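Local coordinates for NOVW (Streptomyces niveus, PDB 2C0Z), which acts as a dTDP-6-deoxy-D-xylo-4-hexulose 3-epimerase, working with NovU on the route to the deoxysugar of the antibiotic novobiocin, at residues L15-Q27 with E108-L122. Residues are numbered along the deposited sequence; the frame is centred on the assembly and turned at random.
Sequences LGIEGVWEITPEQ and EGTRLDDVSRRAVYL. With EDO (1,2-ethanediol), chain E; EDO (1,2-ethanediol), chain C; EDO (1,2-ethanediol), chain D.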
ATOM      1  N   LEU A  15      -1.967  21.204  -0.153  1.00 13.90           N
ATOM      2  CA  LEU A  15      -0.657  21.804  -0.345  1.00 14.47           C
ATOM      3  C   LEU A  15      -0.861  23.060  -1.218  1.00 14.08           C
ATOM      4  O   LEU A  15      -1.985  23.498  -1.464  1.00 14.78           O
ATOM      5  CB  LEU A  15       0.322  20.779  -0.920  1.00 15.28           C
ATOM      6  CG  LEU A  15       0.657  19.580   0.008  1.00 16.57           C
ATOM      7  CD1 LEU A  15       1.782  18.759  -0.554  1.00 20.15           C
ATOM      8  CD2 LEU A  15       0.991  20.041   1.416  1.00 19.07           C
ATOM      9  N   GLY A  16       0.228  23.656  -1.676  1.00 14.11           N
ATOM     10  CA  GLY A  16       0.137  24.912  -2.397  1.00 14.22           C
ATOM     11  C   GLY A  16      -0.286  24.850  -3.861  1.00 13.40           C
ATOM     12  O   GLY A  16      -0.518  25.878  -4.492  1.00 14.92           O
ATOM     13  N   ILE A  17      -0.361  23.644  -4.409  1.00 12.33           N
ATOM     14  CA  ILE A  17      -0.773  23.364  -5.762  1.00 11.79           C
ATOM     15  C   ILE A  17      -2.166  22.768  -5.713  1.00 12.30           C
ATOM     16  O   ILE A  17      -2.391  21.767  -5.019  1.00 12.27           O
ATOM     17  CB  ILE A  17       0.184  22.369  -6.399  1.00 11.86           C
ATOM     18  CG1 ILE A  17       1.570  23.009  -6.548  1.00 13.01           C
ATOM     19  CG2 ILE A  17      -0.380  21.883  -7.728  1.00 11.38           C
ATOM     20  CD1 ILE A  17       2.631  22.042  -7.002  1.00 15.82           C
ATOM     21  N   GLU A  18      -3.105  23.383  -6.411  1.00 12.76           N
ATOM     22  CA  GLU A  18      -4.487  22.931  -6.435  1.00 13.46           C
ATOM     23  C   GLU A  18      -4.549  21.509  -6.951  1.00 12.88           C
ATOM     24  O   GLU A  18      -3.970  21.186  -7.976  1.00 13.61           O
ATOM     25  CB  GLU A  18      -5.325  23.838  -7.334  1.00 14.84           C
ATOM     26  CG  GLU A  18      -6.764  23.406  -7.546  1.00 18.06           C
ATOM     27  CD  GLU A  18      -7.470  24.210  -8.630  1.00 23.91           C
ATOM     28  OE1 GLU A  18      -6.819  24.914  -9.445  1.00 24.78           O
ATOM     29  OE2 GLU A  18      -8.710  24.140  -8.662  1.00 29.70           O
ATOM     30  N   GLY A  19      -5.260  20.656  -6.235  1.00 12.96           N
ATOM     31  CA  GLY A  19      -5.344  19.257  -6.592  1.00 12.52           C
ATOM     32  C   GLY A  19      -4.363  18.355  -5.875  1.00 12.68           C
ATOM     33  O   GLY A  19      -4.365  17.121  -6.092  1.00 15.49           O
ATOM     34  N   VAL A  20      -3.545  18.929  -5.005  1.00 11.09           N
ATOM     35  CA  VAL A  20      -2.538  18.178  -4.248  1.00 10.65           C
ATOM     36  C   VAL A  20      -2.833  18.325  -2.764  1.00  9.82           C
ATOM     37  O   VAL A  20      -3.060  19.431  -2.288  1.00 10.31           O
ATOM     38  CB  VAL A  20      -1.073  18.602  -4.522  1.00 11.08           C
ATOM     39  CG1 VAL A  20      -0.111  17.740  -3.716  1.00 10.99           C
ATOM     40  CG2 VAL A  20      -0.767  18.494  -5.991  1.00 12.42           C
ATOM     41  N   TRP A  21      -2.873  17.198  -2.060  1.00  9.49           N
ATOM     42  CA  TRP A  21      -3.189  17.146  -0.611  1.00  9.71           C
ATOM     43  C   TRP A  21      -2.150  16.321   0.114  1.00  9.94           C
ATOM     44  O   TRP A  21      -1.600  15.358  -0.432  1.00 10.21           O
ATOM     45  CB  TRP A  21      -4.537  16.469  -0.359  1.00 10.17           C
ATOM     46  CG  TRP A  21      -5.746  17.183  -0.888  1.00 11.01           C
ATOM     47  CD1 TRP A  21      -6.119  17.329  -2.193  1.00 12.84           C
ATOM     48  CD2 TRP A  21      -6.750  17.862  -0.111  1.00 12.93           C
ATOM     49  NE1 TRP A  21      -7.301  18.032  -2.274  1.00 16.65           N
ATOM     50  CE2 TRP A  21      -7.697  18.385  -1.016  1.00 14.64           C
ATOM     51  CE3 TRP A  21      -6.944  18.081   1.246  1.00 14.42           C
ATOM     52  CZ2 TRP A  21      -8.818  19.105  -0.610  1.00 18.02           C
ATOM     53  CZ3 TRP A  21      -8.079  18.807   1.663  1.00 16.42           C
ATOM     54  CH2 TRP A  21      -8.988  19.311   0.736  1.00 17.95           C
ATOM     55  N   GLU A  22      -1.930  16.692   1.374  1.00  9.91           N
ATOM     56  CA  GLU A  22      -1.100  15.921   2.309  1.00 10.05           C
ATOM     57  C   GLU A  22      -2.037  15.238   3.302  1.00 10.19           C
ATOM     58  O   GLU A  22      -2.900  15.883   3.888  1.00 10.99           O
ATOM     59  CB  GLU A  22      -0.068  16.778   3.030  1.00 11.47           C
ATOM     60  CG  GLU A  22       0.767  15.965   4.002  1.00 13.98           C
ATOM     61  CD  GLU A  22       1.928  16.736   4.604  1.00 20.17           C
ATOM     62  OE1 GLU A  22       2.081  17.940   4.364  1.00 22.48           O
ATOM     63  OE2 GLU A  22       2.709  16.109   5.337  1.00 23.35           O
ATOM     64  N   ILE A  23      -1.879  13.933   3.451  1.00  9.90           N
ATOM     65  CA  ILE A  23      -2.645  13.148   4.403  1.00  9.71           C
ATOM     66  C   ILE A  23      -1.768  12.745   5.578  1.00  9.68           C
ATOM     67  O   ILE A  23      -0.708  12.154   5.409  1.00 11.14           O
ATOM     68  CB  ILE A  23      -3.223  11.914   3.708  1.00  9.43           C
ATOM     69  CG1 ILE A  23      -4.133  12.334   2.509  1.00 10.93           C
ATOM     70  CG2 ILE A  23      -4.032  11.115   4.711  1.00 11.39           C
ATOM     71  CD1 ILE A  23      -3.414  12.377   1.160  1.00 11.13           C
ATOM     72  N   THR A  24      -2.224  13.104   6.777  1.00  9.73           N
ATOM     73  CA  THR A  24      -1.665  12.644   8.026  1.00  9.64           C
ATOM     74  C   THR A  24      -2.452  11.387   8.407  1.00  9.00           C
ATOM     75  O   THR A  24      -3.683  11.408   8.403  1.00 10.35           O
ATOM     76  CB  THR A  24      -1.862  13.735   9.085  1.00 10.01           C
ATOM     77  OG1 THR A  24      -1.148  14.920   8.686  1.00 13.13           O
ATOM     78  CG2 THR A  24      -1.331  13.315  10.417  1.00 11.34           C
ATOM     79  N   PRO A  25      -1.790  10.282   8.712  1.00  8.87           N
ATOM     80  CA  PRO A  25      -2.520   9.050   9.017  1.00  8.58           C
ATOM     81  C   PRO A  25      -3.168   9.090  10.406  1.00  9.94           C
ATOM     82  O   PRO A  25      -2.805   9.924  11.236  1.00 10.52           O
ATOM     83  CB  PRO A  25      -1.424   7.985   8.982  1.00  8.95           C
ATOM     84  CG  PRO A  25      -0.208   8.726   9.456  1.00  8.54           C
ATOM     85  CD  PRO A  25      -0.336  10.078   8.809  1.00  7.95           C
ATOM     86  N   GLU A  26      -4.113   8.191  10.634  1.00  9.84           N
ATOM     87  CA  GLU A  26      -4.532   7.854  11.993  1.00 10.59           C
ATOM     88  C   GLU A  26      -3.539   6.802  12.482  1.00 11.04           C
ATOM     89  O   GLU A  26      -3.449   5.731  11.925  1.00 11.99           O
ATOM     90  CB  GLU A  26      -5.955   7.298  12.036  1.00 12.23           C
ATOM     91  CG  GLU A  26      -6.401   7.044  13.479  1.00 15.72           C
ATOM     92  CD  GLU A  26      -7.750   6.374  13.620  1.00 23.88           C
ATOM     93  OE1 GLU A  26      -8.403   6.099  12.597  1.00 30.92           O
ATOM     94  OE2 GLU A  26      -8.173   6.135  14.798  1.00 31.12           O
ATOM     95  N   GLN A  27      -2.759   7.135  13.500  1.00 10.40           N
ATOM     96  CA  GLN A  27      -1.648   6.284  13.939  1.00 10.36           C
ATOM     97  C   GLN A  27      -1.652   6.121  15.461  1.00 10.84           C
ATOM     98  O   GLN A  27      -1.901   7.083  16.192  1.00 10.51           O
ATOM     99  CB  GLN A  27      -0.331   6.951  13.506  1.00 11.09           C
ATOM    100  CG  GLN A  27       0.961   6.214  13.945  1.00 10.77           C
ATOM    101  CD  GLN A  27       2.187   6.658  13.159  1.00 12.75           C
ATOM    102  OE1 GLN A  27       2.617   5.953  12.247  1.00 16.53           O
ATOM    103  NE2 GLN A  27       2.744   7.807  13.498  1.00 13.90           N
ATOM    104  N   GLU A 108       6.602  21.584  -5.004  1.00 10.95           N
ATOM    105  CA  GLU A 108       6.553  21.523  -3.556  1.00 11.48           C
ATOM    106  C   GLU A 108       7.095  20.187  -3.110  1.00 11.71           C
ATOM    107  O   GLU A 108       6.729  19.158  -3.643  1.00 11.35           O
ATOM    108  CB  GLU A 108       5.141  21.739  -3.026  1.00 12.65           C
ATOM    109  CG  GLU A 108       5.097  21.896  -1.512  1.00 13.78           C
ATOM    110  CD  GLU A 108       3.796  22.492  -1.001  1.00 16.22           C
ATOM    111  OE1 GLU A 108       2.963  22.967  -1.801  1.00 15.76           O
ATOM    112  OE2 GLU A 108       3.614  22.500   0.234  1.00 21.29           O
ATOM    113  N   GLY A 109       7.966  20.241  -2.116  1.00 12.30           N
ATOM    114  CA  GLY A 109       8.573  19.054  -1.541  1.00 12.89           C
ATOM    115  C   GLY A 109       7.973  18.747  -0.183  1.00 14.06           C
ATOM    116  O   GLY A 109       7.657  19.655   0.595  1.00 15.69           O
ATOM    117  N   THR A 110       7.814  17.452   0.086  1.00 13.52           N
ATOM    118  CA  THR A 110       7.276  16.938   1.342  1.00 14.41           C
ATOM    119  C   THR A 110       8.178  15.806   1.809  1.00 13.26           C
ATOM    120  O   THR A 110       8.563  14.957   1.018  1.00 12.65           O
ATOM    121  CB  THR A 110       5.852  16.343   1.104  1.00 15.22           C
ATOM    122  OG1 THR A 110       4.970  17.350   0.554  1.00 18.36           O
ATOM    123  CG2 THR A 110       5.190  15.944   2.384  1.00 17.80           C
ATOM    124  N   ARG A 111       8.490  15.754   3.107  1.00 12.68           N
ATOM    125  CA  ARG A 111       9.238  14.594   3.606  1.00 12.09           C
ATOM    126  C   ARG A 111       8.241  13.470   3.880  1.00 11.01           C
ATOM    127  O   ARG A 111       7.302  13.622   4.677  1.00 12.39           O
ATOM    128  CB  ARG A 111      10.031  14.940   4.858  1.00 12.00           C
ATOM    129  CG  ARG A 111      10.838  13.784   5.375  1.00 12.67           C
ATOM    130  CD  ARG A 111      11.435  14.057   6.732  1.00 13.90           C
ATOM    131  NE  ARG A 111      12.312  12.990   7.187  1.00 13.75           N
ATOM    132  CZ  ARG A 111      13.633  13.031   7.101  1.00 14.71           C
ATOM    133  NH1 ARG A 111      14.219  14.059   6.506  1.00 17.67           N
ATOM    134  NH2 ARG A 111      14.366  12.017   7.547  1.00 17.17           N
ATOM    135  N   LEU A 112       8.404  12.379   3.139  1.00  9.67           N
ATOM    136  CA  LEU A 112       7.626  11.155   3.322  1.00  9.16           C
ATOM    137  C   LEU A 112       8.558  10.141   3.940  1.00  9.40           C
ATOM    138  O   LEU A 112       9.542   9.723   3.303  1.00  9.01           O
ATOM    139  CB  LEU A 112       7.053  10.650   1.990  1.00  9.14           C
ATOM    140  CG  LEU A 112       6.058  11.585   1.291  1.00  9.99           C
ATOM    141  CD1 LEU A 112       5.495  10.886   0.043  1.00 10.88           C
ATOM    142  CD2 LEU A 112       4.962  12.003   2.250  1.00 11.32           C
ATOM    143  N   ASP A 113       8.280   9.752   5.180  1.00  9.17           N
ATOM    144  CA  ASP A 113       9.143   8.783   5.836  1.00  8.65           C
ATOM    145  C   ASP A 113       8.334   7.789   6.635  1.00  8.30           C
ATOM    146  O   ASP A 113       7.099   7.870   6.706  1.00  9.10           O
ATOM    147  CB  ASP A 113      10.239   9.483   6.662  1.00  9.34           C
ATOM    148  CG  ASP A 113       9.695  10.277   7.831  1.00 10.85           C
ATOM    149  OD1 ASP A 113       8.604   9.981   8.322  1.00 10.23           O
ATOM    150  OD2 ASP A 113      10.318  11.221   8.354  1.00 11.52           O
ATOM    151  N   ASP A 114       9.064   6.860   7.222  1.00  8.30           N
ATOM    152  CA  ASP A 114       8.470   5.805   8.021  1.00  8.52           C
ATOM    153  C   ASP A 114       8.294   6.147   9.502  1.00  9.07           C
ATOM    154  O   ASP A 114       8.035   5.256  10.318  1.00 10.66           O
ATOM    155  CB  ASP A 114       9.243   4.506   7.848  1.00  9.05           C
ATOM    156  CG  ASP A 114      10.665   4.556   8.369  1.00  9.18           C
ATOM    157  OD1 ASP A 114      11.067   5.562   8.992  1.00 11.20           O
ATOM    158  OD2 ASP A 114      11.449   3.569   8.176  1.00 11.05           O
ATOM    159  N   VAL A 115       8.403   7.430   9.822  1.00  9.48           N
ATOM    160  CA  VAL A 115       8.168   7.927  11.157  1.00  9.56           C
ATOM    161  C   VAL A 115       6.810   8.615  11.232  1.00 10.04           C
ATOM    162  O   VAL A 115       5.921   8.181  11.949  1.00 10.88           O
ATOM    163  CB  VAL A 115       9.293   8.902  11.589  1.00 10.41           C
ATOM    164  CG1 VAL A 115       9.003   9.468  12.971  1.00 11.72           C
ATOM    165  CG2 VAL A 115      10.606   8.156  11.605  1.00 12.73           C
ATOM    166  N   SER A 116       6.663   9.721  10.509  1.00  9.88           N
ATOM    167  CA  SER A 116       5.370  10.392  10.396  1.00  9.67           C
ATOM    168  C   SER A 116       4.396   9.722   9.447  1.00  9.52           C
ATOM    169  O   SER A 116       3.163   9.858   9.593  1.00  8.94           O
ATOM    170  CB  SER A 116       5.553  11.886  10.087  1.00 10.11           C
ATOM    171  OG  SER A 116       6.277  12.140   8.910  1.00 10.82           O
ATOM    172  N   ARG A 117       4.931   9.021   8.465  1.00  9.18           N
ATOM    173  CA  ARG A 117       4.098   8.194   7.608  1.00  9.32           C
ATOM    174  C   ARG A 117       2.939   8.936   6.921  1.00  9.20           C
ATOM    175  O   ARG A 117       1.813   8.410   6.762  1.00  9.62           O
ATOM    176  CB  ARG A 117       3.602   6.982   8.386  1.00  9.45           C
ATOM    177  CG  ARG A 117       4.730   6.062   8.819  1.00  8.42           C
ATOM    178  CD  ARG A 117       4.244   4.706   9.327  1.00  9.15           C
ATOM    179  NE  ARG A 117       5.321   3.821   9.810  1.00 10.58           N
ATOM    180  CZ  ARG A 117       5.997   2.965   9.064  1.00 10.32           C
ATOM    181  NH1 ARG A 117       5.718   2.787   7.781  1.00 10.85           N
ATOM    182  NH2 ARG A 117       6.956   2.241   9.632  1.00 11.62           N
ATOM    183  N   ARG A 118       3.244  10.161   6.483  1.00  9.43           N
ATOM    184  CA  ARG A 118       2.325  10.960   5.691  1.00  9.31           C
ATOM    185  C   ARG A 118       2.188  10.362   4.283  1.00  8.32           C
ATOM    186  O   ARG A 118       3.011   9.543   3.836  1.00  8.77           O
ATOM    187  CB  ARG A 118       2.772  12.417   5.631  1.00  9.95           C
ATOM    188  CG  ARG A 118       3.081  13.007   6.999  1.00 13.91           C
ATOM    189  CD  ARG A 118       1.934  13.632   7.587  1.00 16.91           C
ATOM    190  NE  ARG A 118       2.082  14.084   8.979  1.00 17.65           N
ATOM    191  CZ  ARG A 118       2.152  15.344   9.347  1.00 20.18           C
ATOM    192  NH1 ARG A 118       2.148  16.329   8.449  1.00 20.53           N
ATOM    193  NH2 ARG A 118       2.247  15.631  10.632  1.00 21.92           N
ATOM    194  N   ALA A 119       1.134  10.775   3.608  1.00  8.30           N
ATOM    195  CA  ALA A 119       0.884  10.430   2.223  1.00  8.85           C
ATOM    196  C   ALA A 119       0.604  11.730   1.459  1.00  9.29           C
ATOM    197  O   ALA A 119       0.162  12.719   2.046  1.00  9.85           O
ATOM    198  CB  ALA A 119      -0.272   9.461   2.099  1.00  9.42           C
ATOM    199  N   VAL A 120       0.863  11.697   0.156  1.00  9.42           N
ATOM    200  CA  VAL A 120       0.516  12.781  -0.722  1.00  9.45           C
ATOM    201  C   VAL A 120      -0.383  12.259  -1.813  1.00  9.09           C
ATOM    202  O   VAL A 120      -0.091  11.230  -2.416  1.00  9.44           O
ATOM    203  CB  VAL A 120       1.768  13.468  -1.312  1.00 10.75           C
ATOM    204  CG1 VAL A 120       1.409  14.431  -2.409  1.00 13.50           C
ATOM    205  CG2 VAL A 120       2.539  14.206  -0.253  1.00 11.09           C
ATOM    206  N   TYR A 121      -1.492  12.969  -2.053  1.00  8.37           N
ATOM    207  CA  TYR A 121      -2.379  12.712  -3.168  1.00  9.13           C
ATOM    208  C   TYR A 121      -2.144  13.793  -4.209  1.00  9.54           C
ATOM    209  O   TYR A 121      -2.140  14.981  -3.902  1.00  9.77           O
ATOM    210  CB  TYR A 121      -3.833  12.718  -2.737  1.00  9.07           C
ATOM    211  CG  TYR A 121      -4.787  12.712  -3.902  1.00 10.03           C
ATOM    212  CD1 TYR A 121      -4.974  11.554  -4.650  1.00  9.84           C
ATOM    213  CD2 TYR A 121      -5.489  13.851  -4.273  1.00 13.11           C
ATOM    214  CE1 TYR A 121      -5.827  11.529  -5.734  1.00 13.43           C
ATOM    215  CE2 TYR A 121      -6.343  13.820  -5.368  1.00 13.54           C
ATOM    216  CZ  TYR A 121      -6.494  12.653  -6.087  1.00 13.90           C
ATOM    217  OH  TYR A 121      -7.373  12.592  -7.175  1.00 17.52           O
ATOM    218  N   LEU A 122      -1.940  13.363  -5.433  1.00 10.10           N
ATOM    219  CA  LEU A 122      -1.795  14.288  -6.557  1.00 10.76           C
ATOM    220  C   LEU A 122      -2.743  13.948  -7.673  1.00 10.81           C
ATOM    221  O   LEU A 122      -2.887  12.794  -8.058  1.00 10.63           O
ATOM    222  CB  LEU A 122      -0.366  14.362  -7.063  1.00 12.02           C
ATOM    223  CG  LEU A 122       0.360  13.084  -7.389  1.00 12.92           C
ATOM    224  CD1 LEU A 122       1.341  13.291  -8.518  1.00 17.14           C
ATOM    225  CD2 LEU A 122       1.101  12.559  -6.164  1.00 14.41           C
TER
HETATM  226  C1  EDO E1194      -7.371  21.795  -2.944  1.00 24.69           C
HETATM  227  O1  EDO E1194      -7.359  21.970  -4.345  1.00 28.13           O
HETATM  228  C2  EDO E1194      -6.245  20.800  -2.708  1.00 22.70           C
HETATM  229  O2  EDO E1194      -4.997  21.291  -3.138  1.00 18.18           O
HETATM  230  C1  EDO C1192       1.546  11.265  12.027  1.00 20.38           C
HETATM  231  O1  EDO C1192       1.939  11.821  10.791  1.00 16.97           O
HETATM  232  C2  EDO C1192       2.166  12.093  13.126  1.00 23.09           C
HETATM  233  O2  EDO C1192       1.915  13.473  12.889  1.00 22.16           O
HETATM  234  C1  EDO D1193       7.940   3.311  13.582  1.00 24.93           C
HETATM  235  O1  EDO D1193       7.060   2.952  12.510  1.00 23.01           O
HETATM  236  C2  EDO D1193       8.913   4.444  13.240  1.00 24.48           C
HETATM  237  O2  EDO D1193       9.751   4.044  12.159  1.00 25.24           O
HETATM  238  O   HOH W   1       5.350   5.315  12.282  1.00 13.73           O
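Trp21 and Ile23 pair with Tyr121 and Ala119 where strands 20-24 and 119-122 run antiparallel in one sheet of the RmlC-like cupin fold; strand 107-113, which belongs to the other sheet, lies against the side of this ladder that bears Val20, Glu22 and Val120. On that side the Leu122 side chain lies about 4 Å from those of Lys81 and His128, which probably bind substrate as in relatives, so the pairing borders the likely substrate site. Four backbone bonds tie the strands, the shortest from Ile23 N to Ala119 O at 2.8 Å.

Apolar contacts run both within the register and diagonally across it. Diagonally, CG1 of Val20 meets CG1 of Val120 at 3.9 Å. On the opposite face, CD1 of Ile23 rests on CB of Tyr121, also diagonally. In register, Trp21 CD1 comes to the edge of the Tyr121 ring, 4.1 Å from CD2.

A salt bridge joins Glu22, extended with CG anti to its backbone N (chi1 179°), to Arg118, whose NH1 bonds OE2 at 3.2 Å. OE2 lies near the guanidinium plane, whereas NH1 comes from above the carboxylate plane; the two planes are 52° apart. A bend at chi2 (-91°) folds Arg118 back beside Thr24, whose OG1 sits over one guanidinium face.

Past the paired strands 20-24 and 119-122, one water accepts from Arg117 NE and lies 2.8 Å from Gln27 OE1; Gln27 NE2 instead donates to Arg6. At the opposite end, Glu108 OE1 takes the Gly16 N-H through its syn lone pair at 2.8 Å, with Leu15 CB 3.5 Å from that oxygen.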